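Local structure of DspB (Aggregatibacter actinomycetemcomitans, 1YHT) at residues L21-R27 against A326-E332; E110-D116 against T174-I180; N192-I196 against G219-T224. The protein releases biofilm as a family 20 glycoside hydrolase, probably by hydrolysing beta-linked N-acetylhexosamine units of the matrix polysaccharide. All blocks are in the same frame, centred on the assembly; numbering follows the deposited sequence.

Contact 1: L21-R27 against A326-E332; sequences LMLDIAR and ALSIWGE. With GOL (glycerol), chain C.
The W330 indole is covered on both faces: M22 CE lies over the centre of the six-membered ring, 3.5 Å from its centroid, and C1 of a glycerol sits toward the rim of the opposite face. D24 OD2 lies at the ring edge, near its plane; R27 NH1 comes in obliquely near CE3. Strand 18-24 pairs in parallel with strand 324-329, the first and last strands that close the TIM barrel, and the aromatic site lies at their C-terminal ends, where barrels of this fold carry active sites. A nearly eclipsed chi3 of -15° folds the M22 methyl onto the indole as a CH-pi contact, while M22 SD, 4.3 Å from the same centroid, makes a Met-aromatic one. Backbone bonds from M22 N to L327 O (2.8 Å) and I329 N to M22 O (3.0 Å) fix the register. Across the sheet, L21 CD1 meets I329 CD1 at 3.6 Å, both residues touching F38 of helix 32-44. R27 NE pairs with E58. D24 OD1 accepts from A26 N and R27 N, an Asx turn, while opposite faces of the carboxylate plane receive R27 NH1 in a salt bridge and G331 N in a hydrogen bond, each 3.0 Å from D24 OD2.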
loop_
_atom_site.group_PDB
_atom_site.type_symbol
_atom_site.label_atom_id
_atom_site.label_comp_id
_atom_site.label_asym_id
_atom_site.label_seq_id
_atom_site.Cartn_x
_atom_site.Cartn_y
_atom_site.Cartn_z
ATOM N N LEU A 21 0.928 -7.254 7.257
ATOM C CA LEU A 21 -0.138 -7.318 6.290
ATOM C C LEU A 21 -0.265 -5.974 5.610
ATOM O O LEU A 21 -0.246 -4.914 6.263
ATOM C CB LEU A 21 -1.462 -7.613 6.982
ATOM C CG LEU A 21 -2.743 -7.577 6.189
ATOM C CD1 LEU A 21 -2.752 -8.626 5.149
ATOM C CD2 LEU A 21 -3.887 -7.737 7.137
ATOM N N MET A 22 -0.425 -6.023 4.298
ATOM C CA MET A 22 -0.953 -4.869 3.588
ATOM C C MET A 22 -2.410 -5.151 3.281
ATOM O O MET A 22 -2.763 -6.141 2.584
ATOM C CB MET A 22 -0.169 -4.657 2.302
ATOM C CG MET A 22 -0.406 -3.367 1.658
ATOM S SD MET A 22 -1.720 -3.124 0.474
ATOM C CE MET A 22 -2.429 -4.626 -0.163
ATOM N N LEU A 23 -3.273 -4.276 3.753
ATOM C CA LEU A 23 -4.697 -4.507 3.600
ATOM C C LEU A 23 -5.233 -3.388 2.742
ATOM O O LEU A 23 -5.102 -2.193 3.099
ATOM C CB LEU A 23 -5.422 -4.509 4.964
ATOM C CG LEU A 23 -6.910 -4.935 4.874
ATOM C CD1 LEU A 23 -7.140 -6.375 4.438
ATOM C CD2 LEU A 23 -7.595 -4.693 6.166
ATOM N N ASP A 24 -5.829 -3.777 1.615
ATOM C CA ASP A 24 -6.431 -2.828 0.681
ATOM C C ASP A 24 -7.883 -2.648 1.091
ATOM O O ASP A 24 -8.737 -3.476 0.809
ATOM C CB ASP A 24 -6.280 -3.328 -0.750
ATOM C CG ASP A 24 -7.168 -2.610 -1.751
ATOM O OD1 ASP A 24 -7.705 -1.499 -1.491
ATOM O OD2 ASP A 24 -7.312 -3.175 -2.865
ATOM N N ILE A 25 -8.124 -1.543 1.776
ATOM C CA ILE A 25 -9.456 -1.195 2.195
ATOM C C ILE A 25 -10.090 -0.210 1.230
ATOM O O ILE A 25 -11.197 0.177 1.445
ATOM C CB ILE A 25 -9.526 -0.694 3.666
ATOM C CG1 ILE A 25 -8.813 0.643 3.893
ATOM C CG2 ILE A 25 -8.979 -1.802 4.621
ATOM C CD1 ILE A 25 -9.018 1.159 5.259
ATOM N N ALA A 26 -9.398 0.142 0.148
ATOM C CA ALA A 26 -9.950 1.053 -0.847
ATOM C C ALA A 26 -10.879 0.330 -1.810
ATOM O O ALA A 26 -11.904 0.864 -2.213
ATOM C CB ALA A 26 -8.820 1.732 -1.621
ATOM N N ARG A 27 -10.481 -0.857 -2.230
ATOM C CA ARG A 27 -11.276 -1.680 -3.155
ATOM C C ARG A 27 -12.331 -2.554 -2.457
ATOM O O ARG A 27 -13.257 -3.026 -3.110
ATOM C CB ARG A 27 -10.363 -2.606 -3.956
ATOM C CG ARG A 27 -9.642 -1.928 -5.135
ATOM C CD ARG A 27 -8.720 -0.763 -4.737
ATOM N NE ARG A 27 -7.898 -0.472 -5.913
ATOM C CZ ARG A 27 -6.799 -1.125 -6.243
ATOM N NH1 ARG A 27 -6.300 -2.029 -5.425
ATOM N NH2 ARG A 27 -6.175 -0.848 -7.389
ATOM N N ALA A 326 5.630 -8.760 3.506
ATOM C CA ALA A 326 4.204 -8.667 3.849
ATOM C C ALA A 326 3.369 -9.493 2.917
ATOM O O ALA A 326 3.719 -9.651 1.751
ATOM C CB ALA A 326 3.758 -7.238 3.794
ATOM N N LEU A 327 2.280 -10.036 3.443
ATOM C CA LEU A 327 1.153 -10.480 2.634
ATOM C C LEU A 327 0.333 -9.265 2.243
ATOM O O LEU A 327 -0.030 -8.490 3.121
ATOM C CB LEU A 327 0.220 -11.386 3.421
ATOM C CG LEU A 327 -1.007 -11.973 2.699
ATOM C CD1 LEU A 327 -0.642 -12.972 1.639
ATOM C CD2 LEU A 327 -1.959 -12.690 3.709
ATOM N N SER A 328 -0.041 -9.175 0.981
ATOM C CA SER A 328 -0.952 -8.156 0.488
ATOM C C SER A 328 -2.294 -8.779 0.075
ATOM O O SER A 328 -2.333 -9.700 -0.727
ATOM C CB SER A 328 -0.302 -7.438 -0.713
ATOM O OG SER A 328 0.859 -6.668 -0.354
ATOM N N ILE A 329 -3.395 -8.285 0.643
ATOM C CA ILE A 329 -4.728 -8.728 0.295
ATOM C C ILE A 329 -5.400 -7.606 -0.455
ATOM O O ILE A 329 -5.830 -6.617 0.139
ATOM C CB ILE A 329 -5.583 -9.062 1.558
ATOM C CG1 ILE A 329 -4.862 -10.072 2.468
ATOM C CG2 ILE A 329 -6.982 -9.529 1.099
ATOM C CD1 ILE A 329 -5.601 -10.430 3.808
ATOM N N TRP A 330 -5.531 -7.796 -1.755
ATOM C CA TRP A 330 -6.047 -6.826 -2.657
ATOM C C TRP A 330 -7.513 -7.089 -2.907
ATOM O O TRP A 330 -7.952 -8.247 -2.964
ATOM C CB TRP A 330 -5.295 -6.824 -3.971
ATOM C CG TRP A 330 -3.828 -6.447 -3.862
ATOM C CD1 TRP A 330 -2.784 -7.286 -3.868
ATOM C CD2 TRP A 330 -3.295 -5.134 -3.764
ATOM N NE1 TRP A 330 -1.604 -6.585 -3.769
ATOM C CE2 TRP A 330 -1.896 -5.256 -3.697
ATOM C CE3 TRP A 330 -3.866 -3.860 -3.713
ATOM C CZ2 TRP A 330 -1.058 -4.160 -3.602
ATOM C CZ3 TRP A 330 -3.035 -2.773 -3.596
ATOM C CH2 TRP A 330 -1.652 -2.923 -3.538
ATOM N N GLY A 331 -8.244 -5.983 -3.079
ATOM C CA GLY A 331 -9.710 -5.947 -2.988
ATOM C C GLY A 331 -10.529 -5.959 -4.257
ATOM O O GLY A 331 -11.754 -6.047 -4.166
ATOM N N GLU A 332 -9.878 -5.853 -5.411
ATOM C CA GLU A 332 -10.552 -5.641 -6.733
ATOM C C GLU A 332 -11.693 -6.580 -7.024
ATOM O O GLU A 332 -12.668 -6.209 -7.688
ATOM C CB GLU A 332 -9.669 -6.000 -7.952
ATOM C CG GLU A 332 -8.432 -5.397 -8.166
ATOM C CD GLU A 332 -7.336 -6.094 -7.477
ATOM O OE1 GLU A 332 -6.598 -6.927 -8.099
ATOM O OE2 GLU A 332 -7.208 -5.711 -6.324
HETATM C C1 GOL C . -3.073 -6.504 -7.608
HETATM O O1 GOL C . -3.942 -7.428 -8.317
HETATM C C2 GOL C . -2.854 -5.277 -8.505
HETATM O O2 GOL C . -1.469 -5.036 -8.893
HETATM C C3 GOL C . -3.556 -4.022 -7.960
HETATM O O3 GOL C . -4.888 -4.200 -7.394
HETATM O O HOH W 1 -8.541 -6.158 0.371
#

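Contact 2: E110-D116 against T174-I180; sequences ELIPELD and TSQHFHI
Strands 110-117 and 177-181 are parallel neighbours in the barrel sheet, joined by a beta-alpha-beta crossover that includes helix 154-171; E110 to D116 lies beside T174 to I180, the strand axes 23° apart. Pairing is irregular at the start. L111 N bonds to T174 O (3.0 Å), but P113 has no N-H to offer, and P113 CD lies beside S175 OG at 3.4 Å. Regular spacing returns where H179 N reaches P113 O (2.8 Å) and L115 N reaches H179 O. Beyond these bonds a water donates to both L115 O and I180 O, bridging the two strands.

At the start of strand 110-117, the extended chain of E110 brings OE2 to the edge of the H177 imidazole, and H177 ND1 lies 2.6 Å from E110 OE2, on the syn lone pair; the N-H...O angle of 174° makes this bond almost straight. Q176 N reaches E110 OE2 from the anti side at 2.9 Å, so two donors fix the carboxylate oxygen.

P113, L115 and F178 face the helix layer: P113 CG meets F178 CD1 at 3.7 Å and L115 CB meets F178 CZ at 3.8 Å. V167 of helix 154-171 touches P113 and F178, and M164 touches L115. E114 and H179 instead run side by side into the interior, E114 OE1 above the imidazole face. H51, H53 and W216 bond the E114 carboxylate, and T235 bonds H179 NE2. Adjacent parallel strands joined by such a crossover, with helices packed outside, are the build of a TIM barrel.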
loop_
_atom_site.group_PDB
_atom_site.type_symbol
_atom_site.label_atom_id
_atom_site.label_comp_id
_atom_site.label_asym_id
_atom_site.label_seq_id
_atom_site.Cartn_x
_atom_site.Cartn_y
_atom_site.Cartn_z
ATOM N N GLU A 110 2.408 -1.640 14.502
ATOM C CA GLU A 110 2.540 -0.391 13.784
ATOM C C GLU A 110 1.529 -0.278 12.641
ATOM O O GLU A 110 1.293 -1.231 11.901
ATOM C CB GLU A 110 3.940 -0.284 13.171
ATOM C CG GLU A 110 4.213 1.093 12.575
ATOM C CD GLU A 110 5.464 1.192 11.740
ATOM O OE1 GLU A 110 6.163 0.197 11.500
ATOM O OE2 GLU A 110 5.734 2.323 11.326
ATOM N N LEU A 111 0.911 0.884 12.526
ATOM C CA LEU A 111 0.010 1.209 11.402
ATOM C C LEU A 111 0.798 2.045 10.399
ATOM O O LEU A 111 1.360 3.076 10.755
ATOM C CB LEU A 111 -1.179 1.982 11.914
ATOM C CG LEU A 111 -2.031 1.238 12.982
ATOM C CD1 LEU A 111 -3.295 2.044 13.407
ATOM C CD2 LEU A 111 -2.465 -0.111 12.450
ATOM N N ILE A 112 0.857 1.595 9.154
ATOM C CA ILE A 112 1.537 2.330 8.127
ATOM C C ILE A 112 0.473 2.800 7.125
ATOM O O ILE A 112 0.014 2.023 6.295
ATOM C CB ILE A 112 2.649 1.513 7.447
ATOM C CG1 ILE A 112 3.604 0.951 8.508
ATOM C CG2 ILE A 112 3.329 2.333 6.320
ATOM C CD1 ILE A 112 4.695 -0.022 8.008
ATOM N N PRO A 113 0.102 4.087 7.185
ATOM C CA PRO A 113 -0.842 4.564 6.156
ATOM C C PRO A 113 -0.170 4.666 4.794
ATOM O O PRO A 113 1.010 5.006 4.732
ATOM C CB PRO A 113 -1.282 5.944 6.682
ATOM C CG PRO A 113 -0.006 6.493 7.366
ATOM C CD PRO A 113 0.499 5.179 8.111
ATOM N N GLU A 114 -0.933 4.404 3.719
ATOM C CA GLU A 114 -0.495 4.597 2.347
ATOM C C GLU A 114 -1.410 5.563 1.654
ATOM O O GLU A 114 -2.589 5.253 1.397
ATOM C CB GLU A 114 -0.422 3.289 1.505
ATOM C CG GLU A 114 0.175 3.533 0.114
ATOM C CD GLU A 114 0.184 2.354 -0.843
ATOM O OE1 GLU A 114 -0.037 1.194 -0.429
ATOM O OE2 GLU A 114 0.381 2.627 -2.062
ATOM N N LEU A 115 -0.847 6.721 1.302
ATOM C CA LEU A 115 -1.534 7.696 0.480
ATOM C C LEU A 115 -0.875 7.612 -0.889
ATOM O O LEU A 115 0.168 8.179 -1.102
ATOM C CB LEU A 115 -1.401 9.096 1.113
ATOM C CG LEU A 115 -2.287 10.200 0.546
ATOM C CD1 LEU A 115 -3.742 9.939 0.883
ATOM C CD2 LEU A 115 -1.826 11.569 1.049
ATOM N N ASP A 116 -1.484 6.843 -1.791
ATOM C CA ASP A 116 -0.845 6.502 -3.040
ATOM C C ASP A 116 -0.916 7.708 -4.012
ATOM O O ASP A 116 -1.891 8.474 -4.032
ATOM C CB ASP A 116 -1.469 5.233 -3.655
ATOM C CG ASP A 116 -0.564 4.548 -4.662
ATOM O OD1 ASP A 116 0.439 5.173 -5.112
ATOM O OD2 ASP A 116 -0.898 3.382 -5.032
ATOM N N THR A 174 0.929 5.863 16.370
ATOM C CA THR A 174 0.822 4.449 15.978
ATOM C C THR A 174 1.689 4.140 14.767
ATOM O O THR A 174 1.852 2.971 14.409
ATOM C CB THR A 174 -0.621 4.052 15.644
ATOM O OG1 THR A 174 -1.072 4.754 14.461
ATOM C CG2 THR A 174 -1.541 4.348 16.839
ATOM N N SER A 175 2.260 5.188 14.150
ATOM C CA SER A 175 2.901 5.091 12.849
ATOM C C SER A 175 4.299 5.666 12.930
ATOM O O SER A 175 4.474 6.794 13.387
ATOM C CB SER A 175 2.057 5.846 11.796
ATOM O OG SER A 175 2.745 5.862 10.550
ATOM N N GLN A 176 5.296 4.879 12.527
ATOM C CA GLN A 176 6.665 5.381 12.337
ATOM C C GLN A 176 7.124 5.473 10.883
ATOM O O GLN A 176 8.226 6.013 10.593
ATOM C CB GLN A 176 7.634 4.522 13.155
ATOM C CG GLN A 176 7.421 4.735 14.658
ATOM C CD GLN A 176 6.260 3.951 15.207
ATOM O OE1 GLN A 176 6.168 2.743 15.003
ATOM N NE2 GLN A 176 5.356 4.625 15.877
ATOM N N HIS A 177 6.245 4.999 9.978
ATOM C CA HIS A 177 6.520 5.005 8.561
ATOM C C HIS A 177 5.265 5.462 7.858
ATOM O O HIS A 177 4.160 5.073 8.265
ATOM C CB HIS A 177 6.843 3.596 8.052
ATOM C CG HIS A 177 8.030 2.968 8.715
ATOM N ND1 HIS A 177 7.956 2.389 9.963
ATOM C CD2 HIS A 177 9.311 2.834 8.311
ATOM C CE1 HIS A 177 9.151 1.929 10.303
ATOM N NE2 HIS A 177 9.999 2.197 9.322
ATOM N N PHE A 178 5.440 6.160 6.749
ATOM C CA PHE A 178 4.316 6.581 5.905
ATOM C C PHE A 178 4.635 6.125 4.498
ATOM O O PHE A 178 5.722 6.392 3.987
ATOM C CB PHE A 178 4.196 8.115 6.017
ATOM C CG PHE A 178 3.014 8.718 5.324
ATOM C CD1 PHE A 178 2.008 9.352 6.059
ATOM C CD2 PHE A 178 2.947 8.750 3.976
ATOM C CE1 PHE A 178 0.927 9.972 5.431
ATOM C CE2 PHE A 178 1.862 9.372 3.312
ATOM C CZ PHE A 178 0.841 9.972 4.061
ATOM N N HIS A 179 3.660 5.464 3.857
ATOM C CA HIS A 179 3.869 4.900 2.548
ATOM C C HIS A 179 3.337 5.887 1.505
ATOM O O HIS A 179 2.149 6.217 1.500
ATOM C CB HIS A 179 3.226 3.520 2.471
ATOM C CG HIS A 179 3.742 2.655 1.356
ATOM N ND1 HIS A 179 3.655 3.027 0.023
ATOM C CD2 HIS A 179 4.353 1.450 1.373
ATOM C CE1 HIS A 179 4.177 2.069 -0.724
ATOM N NE2 HIS A 179 4.570 1.084 0.063
ATOM N N ILE A 180 4.245 6.349 0.639
ATOM C CA ILE A 180 3.929 7.314 -0.398
ATOM C C ILE A 180 3.503 6.726 -1.760
ATOM O O ILE A 180 3.295 7.470 -2.762
ATOM C CB ILE A 180 5.091 8.363 -0.599
ATOM C CG1 ILE A 180 6.337 7.707 -1.192
ATOM C CG2 ILE A 180 5.348 9.109 0.736
ATOM C CD1 ILE A 180 7.405 8.633 -1.626
HETATM O O HOH W 2 2.003 9.710 -2.334
#

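Contact 3: N192-I196 against G219-T224; sequences NHEFI and GLIKNT
T224, N192 and G219 carry most of the surface buried where the start of helix 192-208 meets the loop that follows strand 212-216. N192, in the first helical turn, has CG anti to its own N (chi1 -174°), which sends the amide across to the loop between G219 and T224. As modelled, N192 OD1 stands 3.0 Å from G219 O and N192 ND2 2.6 Å from T224 OG1. Two oxygens facing each other suggest that the amide is turned over, so its bonding remains provisional.

T224 meets N192, H193 and I196. Its methyl, CG2, comes to 3.4 Å from H193 ND1, and the chains of these two residues cross at about a right angle; I196 CD1 lies 3.7 Å from T224 OG1. I221 CD1 approaches the N192 amide, at 3.5 Å from N192 CG. G219 has no side chain, and F195 CE2 can come to 4.1 Å from G219 CA; the F195 side chain also touches M215 of strand 212-216. No hydrogen bond between the segments is clear as modelled; with the amide turned over, N192 could bond both T224 OG1 and G219 O, among apolar contacts from I221 and I196.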
loop_
_atom_site.group_PDB
_atom_site.type_symbol
_atom_site.label_atom_id
_atom_site.label_comp_id
_atom_site.label_asym_id
_atom_site.label_seq_id
_atom_site.Cartn_x
_atom_site.Cartn_y
_atom_site.Cartn_z
ATOM N N ASN A 192 10.020 9.881 -15.398
ATOM C CA ASN A 192 10.800 9.299 -14.317
ATOM C C ASN A 192 11.676 10.291 -13.608
ATOM O O ASN A 192 11.757 10.234 -12.380
ATOM C CB ASN A 192 11.651 8.103 -14.736
ATOM C CG ASN A 192 12.336 7.443 -13.532
ATOM O OD1 ASN A 192 11.702 6.651 -12.757
ATOM N ND2 ASN A 192 13.588 7.817 -13.299
ATOM N N HIS A 193 12.351 11.179 -14.343
ATOM C CA HIS A 193 13.279 12.100 -13.682
ATOM C C HIS A 193 12.552 12.963 -12.687
ATOM O O HIS A 193 13.030 13.142 -11.609
ATOM C CB HIS A 193 14.089 12.955 -14.664
ATOM C CG HIS A 193 14.915 12.125 -15.606
ATOM N ND1 HIS A 193 16.182 11.674 -15.290
ATOM C CD2 HIS A 193 14.617 11.586 -16.810
ATOM C CE1 HIS A 193 16.629 10.908 -16.269
ATOM N NE2 HIS A 193 15.711 10.861 -17.210
ATOM N N GLU A 194 11.400 13.501 -13.055
ATOM C CA GLU A 194 10.646 14.342 -12.116
ATOM C C GLU A 194 10.090 13.551 -10.927
ATOM O O GLU A 194 9.826 14.118 -9.872
ATOM C CB GLU A 194 9.516 15.082 -12.836
ATOM C CG GLU A 194 10.009 16.157 -13.768
ATOM C CD GLU A 194 10.574 17.372 -13.031
ATOM O OE1 GLU A 194 10.233 17.593 -11.818
ATOM O OE2 GLU A 194 11.363 18.099 -13.700
ATOM N N PHE A 195 9.917 12.237 -11.094
ATOM C CA PHE A 195 9.475 11.403 -10.002
ATOM C C PHE A 195 10.503 11.379 -8.873
ATOM O O PHE A 195 10.138 11.429 -7.709
ATOM C CB PHE A 195 9.114 9.995 -10.471
ATOM C CG PHE A 195 8.669 9.109 -9.346
ATOM C CD1 PHE A 195 7.466 9.392 -8.689
ATOM C CD2 PHE A 195 9.491 8.079 -8.881
ATOM C CE1 PHE A 195 7.055 8.631 -7.611
ATOM C CE2 PHE A 195 9.093 7.272 -7.783
ATOM C CZ PHE A 195 7.883 7.549 -7.137
ATOM N N ILE A 196 11.797 11.318 -9.208
ATOM C CA ILE A 196 12.866 11.344 -8.201
ATOM C C ILE A 196 12.714 12.578 -7.341
ATOM O O ILE A 196 12.740 12.511 -6.092
ATOM C CB ILE A 196 14.258 11.391 -8.848
ATOM C CG1 ILE A 196 14.470 10.182 -9.770
ATOM C CG2 ILE A 196 15.365 11.532 -7.796
ATOM C CD1 ILE A 196 14.072 8.909 -9.215
ATOM N N GLY A 219 9.347 2.927 -9.643
ATOM C CA GLY A 219 10.073 4.059 -10.192
ATOM C C GLY A 219 11.553 4.009 -10.008
ATOM O O GLY A 219 12.235 4.956 -10.324
ATOM N N LEU A 220 12.053 2.869 -9.518
ATOM C CA LEU A 220 13.471 2.701 -9.247
ATOM C C LEU A 220 14.110 2.079 -10.462
ATOM O O LEU A 220 13.966 0.868 -10.712
ATOM C CB LEU A 220 13.690 1.836 -7.989
ATOM C CG LEU A 220 13.117 2.422 -6.691
ATOM C CD1 LEU A 220 13.285 1.510 -5.500
ATOM C CD2 LEU A 220 13.739 3.761 -6.384
ATOM N N ILE A 221 14.773 2.939 -11.249
ATOM C CA ILE A 221 15.423 2.503 -12.472
ATOM C C ILE A 221 16.914 2.763 -12.390
ATOM O O ILE A 221 17.358 3.568 -11.607
ATOM C CB ILE A 221 14.798 3.142 -13.715
ATOM C CG1 ILE A 221 15.056 4.667 -13.753
ATOM C CG2 ILE A 221 13.274 2.815 -13.789
ATOM C CD1 ILE A 221 14.617 5.279 -15.055
ATOM N N LYS A 222 17.686 2.036 -13.183
ATOM C CA LYS A 222 19.160 2.158 -13.161
ATOM C C LYS A 222 19.678 3.557 -13.475
ATOM O O LYS A 222 20.654 3.979 -12.895
ATOM C CB LYS A 222 19.767 1.184 -14.169
ATOM C CG LYS A 222 19.679 -0.254 -13.747
ATOM C CD LYS A 222 20.336 -1.163 -14.815
ATOM C CE LYS A 222 19.711 -2.533 -14.849
ATOM N NZ LYS A 222 20.206 -3.308 -16.065
ATOM N N ASN A 223 19.006 4.259 -14.392
ATOM C CA ASN A 223 19.409 5.597 -14.822
ATOM C C ASN A 223 19.400 6.642 -13.751
ATOM O O ASN A 223 20.176 7.596 -13.842
ATOM C CB ASN A 223 18.489 6.141 -15.928
ATOM C CG ASN A 223 18.834 5.608 -17.272
ATOM O OD1 ASN A 223 19.851 4.921 -17.438
ATOM N ND2 ASN A 223 17.974 5.882 -18.247
ATOM N N THR A 224 18.528 6.475 -12.755
ATOM C CA THR A 224 18.219 7.552 -11.791
ATOM C C THR A 224 18.171 7.137 -10.303
ATOM O O THR A 224 18.125 7.985 -9.446
ATOM C CB THR A 224 16.860 8.190 -12.127
ATOM O OG1 THR A 224 15.816 7.210 -12.061
ATOM C CG2 THR A 224 16.845 8.865 -13.517
#

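Contacts 1 and 2 are buried in one curled parallel sheet, with centres 14 Å apart; contact 3 lies about 20 Å from the centre of the chain, partly buried, where a helix and a loop meet outside the barrel. In the chain, contact 1 joins the first and last barrel strands and encloses the other two, which follow in series. Both barrel contacts combine backbone bonding with carboxylates held by several donors, though contact 1 carries its charges and aromatic ring at the strand ends while contact 2 spreads polar groups along them. Contact 3 has no strand pairing: its polar part is an amide of uncertain orientation beside a hydroxyl and a carbonyl, amid apolar neighbours.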